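Side-chain contacts in DNA protection during starvation protein (Brevibacillus brevis, PDB 1N1Q), which forms a hollow twelve-subunit shell that probably protects DNA by oxidising ferrous iron with hydrogen peroxide and storing it as a ferric mineral: residues 11-16 / 61-66; 32-35 / 41-44; 109-114 / 135-140; 22-27 / 51-56; 117-120 / 126-129. One frame throughout, in Å; residues are numbered along the deposited sequence.

Contact 1: 11-16 / 61-66; sequences VLLNRQ and AERVLS. With FEO (mu-oxo-diiron), chain E.
Leu-13 faces Val-64 where the helical segments 11-16 and 61-66 run almost antiparallel, their axes 9.3 Å apart at closest approach and their directions 163° from one another. They belong to helices 4-33 and 39-66 of the ferritin-like four-helix bundle, and the contact is mainly apolar. Leu-13 and Val-64 lie side by side, pointing in opposite directions, and Leu-13 CB comes to 3.6 Å from Val-64 CG2. That methyl lies on the side of the backbone N, anti to the carbonyl carbon, while CG1 is the branch anti to N. The compact, branched valine suits a place where the two helices face each other, and the longer Leu-13 also reaches Thr-126 and Leu-130 on helix 124-148. Asn-14 crosses Val-64 at about a right angle, with OD1 3.7 Å from Val-64 CG2. Its amide is satisfied by the loop after helix 39-66: OD1 accepts from Ile-72 N, and ND2 donates to Ser-70 O. Arg-63 lends its aliphatic part to the interface, CG lying 3.8 Å from Leu-13 CD2, whereas NH2 forms a salt bridge with Asp-123. Glu-62 turns off the interface toward the ferroxidase centre. There its OE2 binds the iron atom FE1 at 2.1 Å, a metal also held by Asp-58 of the same chain and by His-31 NE2 of the second subunit.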
# COMPACT_ATOMS: atom_id res chain seq x y z
N VAL A 11 -24.38 -23.76 -11.41
CA VAL A 11 -24.73 -24.31 -10.10
C VAL A 11 -23.66 -25.28 -9.61
O VAL A 11 -23.25 -25.24 -8.45
CB VAL A 11 -26.09 -25.05 -10.14
CG1 VAL A 11 -26.35 -25.73 -8.81
CG2 VAL A 11 -27.19 -24.06 -10.45
N LEU A 12 -23.19 -26.16 -10.49
CA LEU A 12 -22.17 -27.13 -10.11
C LEU A 12 -20.86 -26.42 -9.82
O LEU A 12 -20.09 -26.84 -8.95
CB LEU A 12 -21.99 -28.16 -11.22
CG LEU A 12 -23.21 -29.09 -11.35
CD1 LEU A 12 -23.05 -29.99 -12.55
CD2 LEU A 12 -23.34 -29.91 -10.07
N LEU A 13 -20.59 -25.35 -10.56
CA LEU A 13 -19.38 -24.57 -10.36
C LEU A 13 -19.44 -23.92 -8.97
O LEU A 13 -18.48 -23.98 -8.21
CB LEU A 13 -19.28 -23.48 -11.44
CG LEU A 13 -18.08 -23.47 -12.41
CD1 LEU A 13 -17.48 -24.85 -12.55
CD2 LEU A 13 -18.54 -22.93 -13.75
N ASN A 14 -20.58 -23.32 -8.64
CA ASN A 14 -20.74 -22.66 -7.34
C ASN A 14 -20.65 -23.63 -6.18
O ASN A 14 -20.30 -23.25 -5.06
CB ASN A 14 -22.08 -21.90 -7.29
CG ASN A 14 -21.95 -20.48 -7.83
OD1 ASN A 14 -20.93 -19.83 -7.65
ND2 ASN A 14 -23.01 -19.99 -8.48
N ARG A 15 -20.96 -24.90 -6.44
CA ARG A 15 -20.88 -25.93 -5.41
C ARG A 15 -19.42 -26.06 -5.00
O ARG A 15 -19.10 -26.24 -3.83
CB ARG A 15 -21.38 -27.25 -5.98
CG ARG A 15 -22.08 -28.15 -4.98
CD ARG A 15 -21.11 -28.98 -4.16
NE ARG A 15 -21.72 -30.25 -3.80
CZ ARG A 15 -22.14 -31.15 -4.69
NH1 ARG A 15 -22.00 -30.91 -5.99
NH2 ARG A 15 -22.71 -32.28 -4.28
N GLN A 16 -18.53 -25.97 -5.98
CA GLN A 16 -17.10 -26.07 -5.71
C GLN A 16 -16.56 -24.77 -5.14
O GLN A 16 -15.59 -24.77 -4.38
CB GLN A 16 -16.35 -26.47 -6.98
CG GLN A 16 -16.76 -27.83 -7.51
CD GLN A 16 -16.85 -28.88 -6.41
OE1 GLN A 16 -15.92 -29.03 -5.60
NE2 GLN A 16 -17.95 -29.62 -6.37
N ALA A 61 -15.09 -18.94 -9.29
CA ALA A 61 -16.07 -17.86 -9.28
C ALA A 61 -16.04 -17.05 -10.57
O ALA A 61 -17.07 -16.66 -11.11
CB ALA A 61 -15.81 -16.95 -8.09
N GLU A 62 -14.84 -16.78 -11.08
CA GLU A 62 -14.74 -16.01 -12.30
C GLU A 62 -15.18 -16.78 -13.54
O GLU A 62 -15.61 -16.18 -14.52
CB GLU A 62 -13.32 -15.45 -12.45
CG GLU A 62 -13.13 -14.30 -11.47
CD GLU A 62 -11.75 -13.69 -11.48
OE1 GLU A 62 -10.85 -14.22 -12.15
OE2 GLU A 62 -11.58 -12.66 -10.79
N ARG A 63 -15.11 -18.11 -13.47
CA ARG A 63 -15.58 -18.92 -14.59
C ARG A 63 -17.11 -18.81 -14.56
O ARG A 63 -17.76 -18.75 -15.60
CB ARG A 63 -15.12 -20.38 -14.43
CG ARG A 63 -15.57 -21.30 -15.57
CD ARG A 63 -15.09 -20.80 -16.93
NE ARG A 63 -15.78 -21.46 -18.03
CZ ARG A 63 -15.84 -20.99 -19.27
NH1 ARG A 63 -15.24 -19.85 -19.57
NH2 ARG A 63 -16.53 -21.64 -20.19
N VAL A 64 -17.68 -18.78 -13.35
CA VAL A 64 -19.13 -18.65 -13.21
C VAL A 64 -19.56 -17.35 -13.90
O VAL A 64 -20.51 -17.32 -14.68
CB VAL A 64 -19.56 -18.58 -11.72
CG1 VAL A 64 -21.02 -18.10 -11.61
CG2 VAL A 64 -19.41 -19.95 -11.07
N LEU A 65 -18.85 -16.27 -13.59
CA LEU A 65 -19.14 -14.97 -14.18
C LEU A 65 -18.98 -15.02 -15.71
O LEU A 65 -19.78 -14.43 -16.44
CB LEU A 65 -18.20 -13.91 -13.60
CG LEU A 65 -18.38 -13.53 -12.13
CD1 LEU A 65 -17.13 -12.85 -11.61
CD2 LEU A 65 -19.59 -12.62 -11.99
N SER A 66 -17.95 -15.71 -16.17
CA SER A 66 -17.66 -15.83 -17.59
C SER A 66 -18.75 -16.56 -18.38
O SER A 66 -18.84 -16.39 -19.59
CB SER A 66 -16.32 -16.53 -17.80
OG SER A 66 -15.27 -15.73 -17.30
FE1 FEO E . -9.95 -12.31 -9.55
FE2 FEO E . -8.17 -11.79 -12.33
O FEO E . -8.34 -11.72 -10.37
O HOH W 1 -8.50 -9.67 -12.76

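Contact 2: 32-35 / 41-44; sequences WNVN and TLHE
Val-34 meets Leu-42 through methyl contacts, the two side chains crossing at about a right angle. Val-34 CG2 lies 3.8 Å from Leu-42 CD1 and 3.9 Å from Leu-42 CB, so a single methyl rests against both the root and one tip of the leucine. The other branch, CG1, approaches the helix backbone at His-43 N, 4.1 Å away. Val-34 is the first residue to leave helical geometry after helix 4-33, with psi at 150°; a beta-branched residue suits such an extended backbone, and its two methyls spread over the start of helix 39-66. Ala-93 touches both Val-34 and Leu-42, which extends this buried apolar patch onto helix 93-120. Aromatic contacts gather round His-43, whose CG stands anti to the backbone N (chi1 179°). Its ring stacks with those of His-31 and Phe-39. Polar interactions then serve the metal site. The carbonyl of His-43 receives a hydrogen bond from His-31 ND1, which would fix the rotation of an imidazole whose NE2 binds iron. Trp-32 NE1 donates to Asp-58 OD1 of the second subunit, a residue that itself supplies a metal ligand. With His-43 about 4 Å from the mu-oxo-diiron group, the turn forms part of the Dps ferroxidase centre, built between subunits related by a two-fold axis.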
# COMPACT_ATOMS: atom_id res chain seq x y z
N TRP A 32 -2.93 -23.96 11.60
CA TRP A 32 -2.79 -23.39 12.93
C TRP A 32 -2.71 -24.38 14.09
O TRP A 32 -1.87 -24.26 14.96
CB TRP A 32 -3.96 -22.44 13.22
CG TRP A 32 -4.07 -21.27 12.30
CD1 TRP A 32 -3.03 -20.57 11.74
CD2 TRP A 32 -5.27 -20.63 11.85
NE1 TRP A 32 -3.51 -19.54 10.98
CE2 TRP A 32 -4.89 -19.55 11.03
CE3 TRP A 32 -6.64 -20.86 12.07
CZ2 TRP A 32 -5.82 -18.70 10.42
CZ3 TRP A 32 -7.57 -20.02 11.46
CH2 TRP A 32 -7.15 -18.95 10.64
N ASN A 33 -3.60 -25.36 14.09
CA ASN A 33 -3.69 -26.32 15.18
C ASN A 33 -2.86 -27.60 15.14
O ASN A 33 -2.81 -28.32 16.14
CB ASN A 33 -5.16 -26.67 15.42
CG ASN A 33 -5.99 -25.46 15.78
OD1 ASN A 33 -5.68 -24.73 16.71
ND2 ASN A 33 -7.06 -25.24 15.03
N VAL A 34 -2.22 -27.89 14.01
CA VAL A 34 -1.42 -29.10 13.94
C VAL A 34 -0.29 -29.02 14.97
O VAL A 34 0.17 -27.93 15.31
CB VAL A 34 -0.81 -29.29 12.53
CG1 VAL A 34 0.21 -28.19 12.24
CG2 VAL A 34 -0.16 -30.67 12.42
N ASN A 35 0.13 -30.17 15.48
CA ASN A 35 1.22 -30.22 16.45
C ASN A 35 1.87 -31.60 16.36
O ASN A 35 1.42 -32.47 15.61
CB ASN A 35 0.74 -29.94 17.88
CG ASN A 35 -0.20 -31.01 18.41
OD1 ASN A 35 -0.14 -32.17 18.02
ND2 ASN A 35 -1.08 -30.61 19.33
N THR A 41 6.56 -29.61 8.97
CA THR A 41 6.24 -30.14 7.65
C THR A 41 4.77 -29.91 7.29
O THR A 41 4.45 -29.43 6.20
CB THR A 41 6.53 -31.65 7.57
OG1 THR A 41 7.94 -31.87 7.71
CG2 THR A 41 6.06 -32.22 6.24
N LEU A 42 3.87 -30.25 8.21
CA LEU A 42 2.44 -30.08 7.98
C LEU A 42 2.00 -28.62 8.01
O LEU A 42 1.14 -28.21 7.23
CB LEU A 42 1.64 -30.92 8.98
CG LEU A 42 1.85 -32.43 8.80
CD1 LEU A 42 1.04 -33.21 9.83
CD2 LEU A 42 1.45 -32.83 7.39
N HIS A 43 2.59 -27.84 8.91
CA HIS A 43 2.26 -26.42 9.00
C HIS A 43 2.50 -25.82 7.61
O HIS A 43 1.70 -25.02 7.12
CB HIS A 43 3.18 -25.74 10.03
CG HIS A 43 2.95 -24.27 10.18
ND1 HIS A 43 1.80 -23.75 10.72
CD2 HIS A 43 3.76 -23.22 9.91
CE1 HIS A 43 1.90 -22.43 10.77
NE2 HIS A 43 3.08 -22.08 10.29
N GLU A 44 3.59 -26.24 6.99
CA GLU A 44 3.96 -25.76 5.66
C GLU A 44 3.04 -26.33 4.58
O GLU A 44 2.58 -25.61 3.69
CB GLU A 44 5.41 -26.13 5.35
CG GLU A 44 5.87 -25.76 3.95
CD GLU A 44 7.33 -26.10 3.69
OE1 GLU A 44 7.68 -27.29 3.76
OE2 GLU A 44 8.11 -25.16 3.43

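Contact 3: 109-114 / 135-140; sequences GELKVA and AGLEKH
Leu-111 and Leu-137 point toward each other from their helices and meet by one methyl each, CD1 of Leu-111 lying 3.9 Å from CD1 of Leu-137. The side chains stand at about a right angle, so their ends touch without interleaving along their length. In each residue CG lies anti to the carbonyl carbon, beside the backbone N, and the extended second torsion (169° in Leu-111) carries CD1 outward. That reach is needed because the backbones are well separated: the closest CA pair, Leu-111 and Ala-135, is 9.9 Å apart. Leucine, long and flexible, suits this wide spacing. The segments lie on helices 93-120 and 124-148, the second pair of the four-helix bundle, and the buried leucines face its core. Leu-137 also packs on Phe-104, Leu-107 and Val-108, as well as on Trp-20 of helix 4-33, while Leu-111 touches Ile-133. At the exposed margin Lys-112 stretches its chain out, placing CE 4.4 Å from Glu-138 OE2. The charged atoms themselves, Lys-112 NZ and Glu-138 OE2, remain 4.9 Å apart, too far for a salt bridge, although the opposite charges should attract mildly. Glu-134 lies close to Glu-138, so Lys-112, which touches Glu-134 too, probably eases the repulsion between those carboxylates.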
# COMPACT_ATOMS: atom_id res chain seq x y z
N GLY A 109 -14.57 -37.07 -6.82
CA GLY A 109 -15.81 -37.68 -7.28
C GLY A 109 -16.78 -36.63 -7.79
O GLY A 109 -17.42 -36.82 -8.83
N GLU A 110 -16.91 -35.53 -7.06
CA GLU A 110 -17.82 -34.46 -7.46
C GLU A 110 -17.33 -33.79 -8.73
O GLU A 110 -18.13 -33.39 -9.58
CB GLU A 110 -17.96 -33.43 -6.33
CG GLU A 110 -18.59 -33.98 -5.06
CD GLU A 110 -18.91 -32.90 -4.03
OE1 GLU A 110 -18.47 -31.74 -4.21
OE2 GLU A 110 -19.59 -33.21 -3.04
N LEU A 111 -16.01 -33.65 -8.86
CA LEU A 111 -15.45 -33.01 -10.04
C LEU A 111 -15.74 -33.84 -11.29
O LEU A 111 -16.00 -33.29 -12.36
CB LEU A 111 -13.94 -32.79 -9.86
CG LEU A 111 -13.60 -31.61 -8.92
CD1 LEU A 111 -12.11 -31.63 -8.59
CD2 LEU A 111 -14.00 -30.29 -9.58
N LYS A 112 -15.70 -35.16 -11.16
CA LYS A 112 -15.99 -36.03 -12.30
C LYS A 112 -17.43 -35.83 -12.75
O LYS A 112 -17.72 -35.74 -13.94
CB LYS A 112 -15.76 -37.50 -11.93
CG LYS A 112 -14.30 -37.89 -11.74
CD LYS A 112 -14.18 -39.34 -11.31
CE LYS A 112 -12.73 -39.72 -11.05
NZ LYS A 112 -12.62 -41.07 -10.44
N VAL A 113 -18.35 -35.75 -11.79
CA VAL A 113 -19.76 -35.55 -12.11
C VAL A 113 -19.99 -34.18 -12.76
O VAL A 113 -20.69 -34.08 -13.77
CB VAL A 113 -20.63 -35.64 -10.83
CG1 VAL A 113 -22.04 -35.11 -11.11
CG2 VAL A 113 -20.71 -37.09 -10.36
N ALA A 114 -19.40 -33.14 -12.19
CA ALA A 114 -19.55 -31.79 -12.72
C ALA A 114 -19.00 -31.67 -14.14
O ALA A 114 -19.59 -31.00 -14.99
CB ALA A 114 -18.85 -30.79 -11.80
N ALA A 135 -6.97 -33.16 -11.30
CA ALA A 135 -5.65 -33.76 -11.48
C ALA A 135 -4.74 -33.41 -10.31
O ALA A 135 -3.99 -34.26 -9.81
CB ALA A 135 -5.02 -33.27 -12.81
N GLY A 136 -4.81 -32.16 -9.86
CA GLY A 136 -3.99 -31.71 -8.75
C GLY A 136 -4.34 -32.42 -7.46
O GLY A 136 -3.45 -32.78 -6.67
N LEU A 137 -5.63 -32.62 -7.22
CA LEU A 137 -6.09 -33.30 -6.01
C LEU A 137 -5.64 -34.75 -5.99
O LEU A 137 -5.22 -35.28 -4.95
CB LEU A 137 -7.61 -33.23 -5.89
CG LEU A 137 -8.23 -31.83 -5.73
CD1 LEU A 137 -9.72 -31.96 -5.50
CD2 LEU A 137 -7.56 -31.11 -4.57
N GLU A 138 -5.74 -35.41 -7.14
CA GLU A 138 -5.33 -36.81 -7.23
C GLU A 138 -3.85 -36.96 -6.87
O GLU A 138 -3.46 -37.93 -6.24
CB GLU A 138 -5.63 -37.36 -8.63
CG GLU A 138 -7.13 -37.51 -8.90
CD GLU A 138 -7.44 -38.02 -10.30
OE1 GLU A 138 -6.50 -38.27 -11.07
OE2 GLU A 138 -8.64 -38.18 -10.62
N LYS A 139 -3.04 -35.99 -7.26
CA LYS A 139 -1.62 -36.04 -6.96
C LYS A 139 -1.41 -35.83 -5.46
O LYS A 139 -0.63 -36.53 -4.83
CB LYS A 139 -0.86 -34.98 -7.76
CG LYS A 139 0.63 -34.99 -7.51
CD LYS A 139 1.35 -34.01 -8.43
CE LYS A 139 2.85 -33.95 -8.11
NZ LYS A 139 3.58 -33.05 -9.03
N HIS A 140 -2.12 -34.85 -4.90
CA HIS A 140 -2.03 -34.59 -3.46
C HIS A 140 -2.47 -35.81 -2.68
O HIS A 140 -1.87 -36.15 -1.65
CB HIS A 140 -2.91 -33.40 -3.05
CG HIS A 140 -2.34 -32.06 -3.38
ND1 HIS A 140 -1.05 -31.70 -3.04
CD2 HIS A 140 -2.89 -30.98 -3.98
CE1 HIS A 140 -0.84 -30.45 -3.42
NE2 HIS A 140 -1.93 -29.99 -3.99

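Contact 4: 22-27 / 51-56; sequences VLYVKL and TEASGH
Leu-27, whose backbone N gives a 2.8 Å hydrogen bond to Leu-23 O within its helix, reaches across to Ala-53 with CD1 4.2 Å from the alanine CB. Ala-53 is the small residue that permits close approach here: its CA is 5.4 Å from that of Tyr-24, and its methyl sits 4.0 Å from Tyr-24 CA. The same methyl lies at the edge of the tyrosine ring, near its plane. Tyr-24 holds CG anti to the backbone N (chi1 177°), which swings the ring alongside Ser-54, the residue after Ala-53, and brings CE1 to 3.9 Å from Ser-54 CB. The hydroxyls of these two do not pair with each other inside the chain. Instead Tyr-24 OH is hydrogen-bonded to Ser-54 OG of the second subunit, and Ser-54 OG to Tyr-24 OH of that subunit, while the two Tyr-24 rings stack on one another. A tyrosine and a serine thus give the surface between subunits both flat packing and reciprocal polar bonds. Within the ferritin-like bundle, segments 22-27 and 51-56 run nearly antiparallel at 168°, with Leu-27 also covering Leu-49 of helix 39-66 and Val-100 of helix 93-120.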
# COMPACT_ATOMS: atom_id res chain seq x y z
N VAL A 22 -14.96 -23.10 2.08
CA VAL A 22 -14.93 -23.83 3.34
C VAL A 22 -13.51 -24.36 3.59
O VAL A 22 -12.95 -24.20 4.68
CB VAL A 22 -15.92 -25.04 3.33
CG1 VAL A 22 -15.61 -25.98 4.49
CG2 VAL A 22 -17.35 -24.53 3.43
N LEU A 23 -12.92 -24.98 2.57
CA LEU A 23 -11.57 -25.52 2.68
C LEU A 23 -10.50 -24.47 2.97
O LEU A 23 -9.52 -24.76 3.65
CB LEU A 23 -11.20 -26.32 1.43
CG LEU A 23 -11.78 -27.74 1.40
CD1 LEU A 23 -11.64 -28.34 0.01
CD2 LEU A 23 -11.05 -28.59 2.44
N TYR A 24 -10.68 -23.26 2.45
CA TYR A 24 -9.69 -22.21 2.70
C TYR A 24 -9.54 -22.04 4.21
O TYR A 24 -8.43 -21.90 4.73
CB TYR A 24 -10.14 -20.89 2.07
CG TYR A 24 -9.19 -19.73 2.34
CD1 TYR A 24 -7.96 -19.63 1.68
CD2 TYR A 24 -9.53 -18.74 3.26
CE1 TYR A 24 -7.10 -18.56 1.93
CE2 TYR A 24 -8.67 -17.68 3.52
CZ TYR A 24 -7.46 -17.59 2.85
OH TYR A 24 -6.63 -16.52 3.10
N VAL A 25 -10.66 -22.04 4.92
CA VAL A 25 -10.63 -21.88 6.37
C VAL A 25 -10.27 -23.18 7.09
O VAL A 25 -9.61 -23.16 8.12
CB VAL A 25 -11.97 -21.33 6.89
CG1 VAL A 25 -12.07 -21.50 8.42
CG2 VAL A 25 -12.08 -19.86 6.54
N LYS A 26 -10.69 -24.31 6.53
CA LYS A 26 -10.40 -25.60 7.15
C LYS A 26 -8.90 -25.88 7.12
O LYS A 26 -8.32 -26.36 8.10
CB LYS A 26 -11.15 -26.72 6.41
CG LYS A 26 -11.18 -28.06 7.15
CD LYS A 26 -12.06 -29.07 6.41
CE LYS A 26 -12.25 -30.36 7.20
NZ LYS A 26 -13.19 -31.29 6.50
N LEU A 27 -8.27 -25.56 6.00
CA LEU A 27 -6.84 -25.76 5.84
C LEU A 27 -6.06 -24.81 6.76
O LEU A 27 -4.98 -25.14 7.25
CB LEU A 27 -6.45 -25.56 4.38
CG LEU A 27 -7.01 -26.68 3.49
CD1 LEU A 27 -6.92 -26.29 2.03
CD2 LEU A 27 -6.25 -27.98 3.77
N THR A 51 -3.29 -21.93 0.06
CA THR A 51 -2.88 -20.96 -0.95
C THR A 51 -3.50 -21.41 -2.27
O THR A 51 -3.99 -20.59 -3.05
CB THR A 51 -1.35 -20.89 -1.07
OG1 THR A 51 -0.79 -20.44 0.17
CG2 THR A 51 -0.94 -19.93 -2.19
N GLU A 52 -3.48 -22.71 -2.52
CA GLU A 52 -4.08 -23.24 -3.74
C GLU A 52 -5.60 -23.05 -3.66
O GLU A 52 -6.25 -22.74 -4.66
CB GLU A 52 -3.75 -24.74 -3.92
CG GLU A 52 -2.36 -24.99 -4.51
CD GLU A 52 -2.05 -26.45 -4.72
OE1 GLU A 52 -2.94 -27.30 -4.52
OE2 GLU A 52 -0.90 -26.76 -5.10
N ALA A 53 -6.16 -23.21 -2.46
CA ALA A 53 -7.59 -23.04 -2.25
C ALA A 53 -8.00 -21.64 -2.67
O ALA A 53 -9.01 -21.45 -3.37
CB ALA A 53 -7.94 -23.27 -0.78
N SER A 54 -7.22 -20.66 -2.23
CA SER A 54 -7.47 -19.27 -2.56
C SER A 54 -7.52 -19.09 -4.08
O SER A 54 -8.33 -18.32 -4.60
CB SER A 54 -6.37 -18.40 -1.94
OG SER A 54 -6.56 -17.03 -2.21
N GLY A 55 -6.66 -19.82 -4.79
CA GLY A 55 -6.62 -19.73 -6.23
C GLY A 55 -7.84 -20.37 -6.89
O GLY A 55 -8.37 -19.85 -7.87
N HIS A 56 -8.29 -21.49 -6.34
CA HIS A 56 -9.46 -22.18 -6.89
C HIS A 56 -10.70 -21.31 -6.70
O HIS A 56 -11.53 -21.21 -7.61
CB HIS A 56 -9.67 -23.53 -6.20
CG HIS A 56 -8.53 -24.49 -6.35
ND1 HIS A 56 -7.86 -24.66 -7.54
CD2 HIS A 56 -7.96 -25.34 -5.47
CE1 HIS A 56 -6.92 -25.58 -7.39
NE2 HIS A 56 -6.96 -26.01 -6.14

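Contact 5: 117-120 / 126-129; sequences VADE and TADM
Ala-118 and Ala-127 bring their helices together through apolar packing of two short side chains, with CB of Ala-118 and CB of Ala-127 4.1 Å apart. Their CA atoms are separated by 5.5 Å, and the short alanine side chains suit so close an approach. Thr-126 adds a third methyl: its CG2 lies anti to the backbone N and rests 3.9 Å from Ala-118 CB, and the backbone N of Ala-127 comes equally near to that CB. Thr-126 also touches Val-9, so the apolar patch extends onto helix 4-33.

A second kind of contact sets a carboxylate beside a methyl. Asp-119 has CG anti to its carbonyl carbon (chi1 -77°), and its end leans toward the other helix until OD1 stands 3.3 Å from Ala-127 CB. This is van der Waals contact. Glu-124 brings OE2 close to the same OD1, and the two like charges might raise the affinity of the pair for a proton.

Polar bonding belongs to the other branch of Thr-126. Its OG1, buried, is hydrogen-bonded to Asp-123 OD2 and accepts from Arg-63 NE of helix 39-66. Threonine therefore suits the place doubly, offering a methyl to Ala-118 and a hydroxyl to a charged pair. The arrangement is that of a tight antiparallel helical hairpin, in which helix 93-120 turns into helix 124-148 within a few residues, at one end of the four-helix bundle of the ferritin-like fold.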
# COMPACT_ATOMS: atom_id res chain seq x y z
N VAL A 117 -21.38 -33.10 -16.61
CA VAL A 117 -22.50 -32.21 -16.83
C VAL A 117 -22.08 -31.03 -17.71
O VAL A 117 -22.84 -30.60 -18.58
CB VAL A 117 -23.05 -31.68 -15.50
CG1 VAL A 117 -24.03 -30.55 -15.75
CG2 VAL A 117 -23.75 -32.79 -14.75
N ALA A 118 -20.87 -30.52 -17.48
CA ALA A 118 -20.36 -29.42 -18.29
C ALA A 118 -20.19 -29.89 -19.72
O ALA A 118 -20.57 -29.19 -20.66
CB ALA A 118 -19.03 -28.91 -17.72
N ASP A 119 -19.61 -31.07 -19.89
CA ASP A 119 -19.39 -31.63 -21.22
C ASP A 119 -20.71 -31.78 -21.97
O ASP A 119 -20.78 -31.51 -23.17
CB ASP A 119 -18.70 -33.00 -21.14
CG ASP A 119 -17.20 -32.89 -20.86
OD1 ASP A 119 -16.59 -31.90 -21.31
OD2 ASP A 119 -16.66 -33.80 -20.20
N GLU A 120 -21.75 -32.21 -21.27
CA GLU A 120 -23.06 -32.41 -21.88
C GLU A 120 -23.71 -31.09 -22.29
O GLU A 120 -24.59 -31.06 -23.15
CB GLU A 120 -23.96 -33.17 -20.93
N THR A 126 -15.30 -25.12 -19.08
CA THR A 126 -15.58 -25.36 -17.68
C THR A 126 -15.05 -26.74 -17.28
O THR A 126 -14.42 -26.89 -16.23
CB THR A 126 -17.08 -25.29 -17.38
OG1 THR A 126 -17.51 -23.92 -17.49
CG2 THR A 126 -17.39 -25.82 -15.98
N ALA A 127 -15.32 -27.74 -18.12
CA ALA A 127 -14.87 -29.09 -17.85
C ALA A 127 -13.35 -29.12 -17.69
O ALA A 127 -12.83 -29.78 -16.77
CB ALA A 127 -15.29 -30.03 -18.98
N ASP A 128 -12.65 -28.42 -18.57
CA ASP A 128 -11.19 -28.38 -18.52
C ASP A 128 -10.65 -27.78 -17.22
O ASP A 128 -9.70 -28.31 -16.63
CB ASP A 128 -10.64 -27.60 -19.71
CG ASP A 128 -9.13 -27.72 -19.83
OD1 ASP A 128 -8.66 -28.84 -20.11
OD2 ASP A 128 -8.43 -26.71 -19.64
N MET A 129 -11.25 -26.69 -16.76
CA MET A 129 -10.80 -26.06 -15.52
C MET A 129 -11.02 -27.01 -14.35
O MET A 129 -10.17 -27.14 -13.46
CB MET A 129 -11.58 -24.76 -15.25
CG MET A 129 -12.46 -24.84 -14.03
SD MET A 129 -13.00 -23.24 -13.48
CE MET A 129 -11.52 -22.58 -12.87

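From the N terminus, helix 4-33 and helix 39-66 make a hairpin stapled three times: contact 2 closes the short loop at the turn, contact 4 encloses it, and contact 1 closes the widest loop around both. The chain then passes through the short helix 75-81 into a second hairpin, helices 93-120 and 124-148, where contact 5 sits beside the turn and is nested inside contact 3. The two sets lie in series and none cross. Side chains join the hairpins into one bundle: Gln-16 of contact 1 bonds to Glu-110 of contact 3, and Glu-52 of contact 4 to His-140 of contact 3. Contacts 1, 2 and 4 also touch the second subunit.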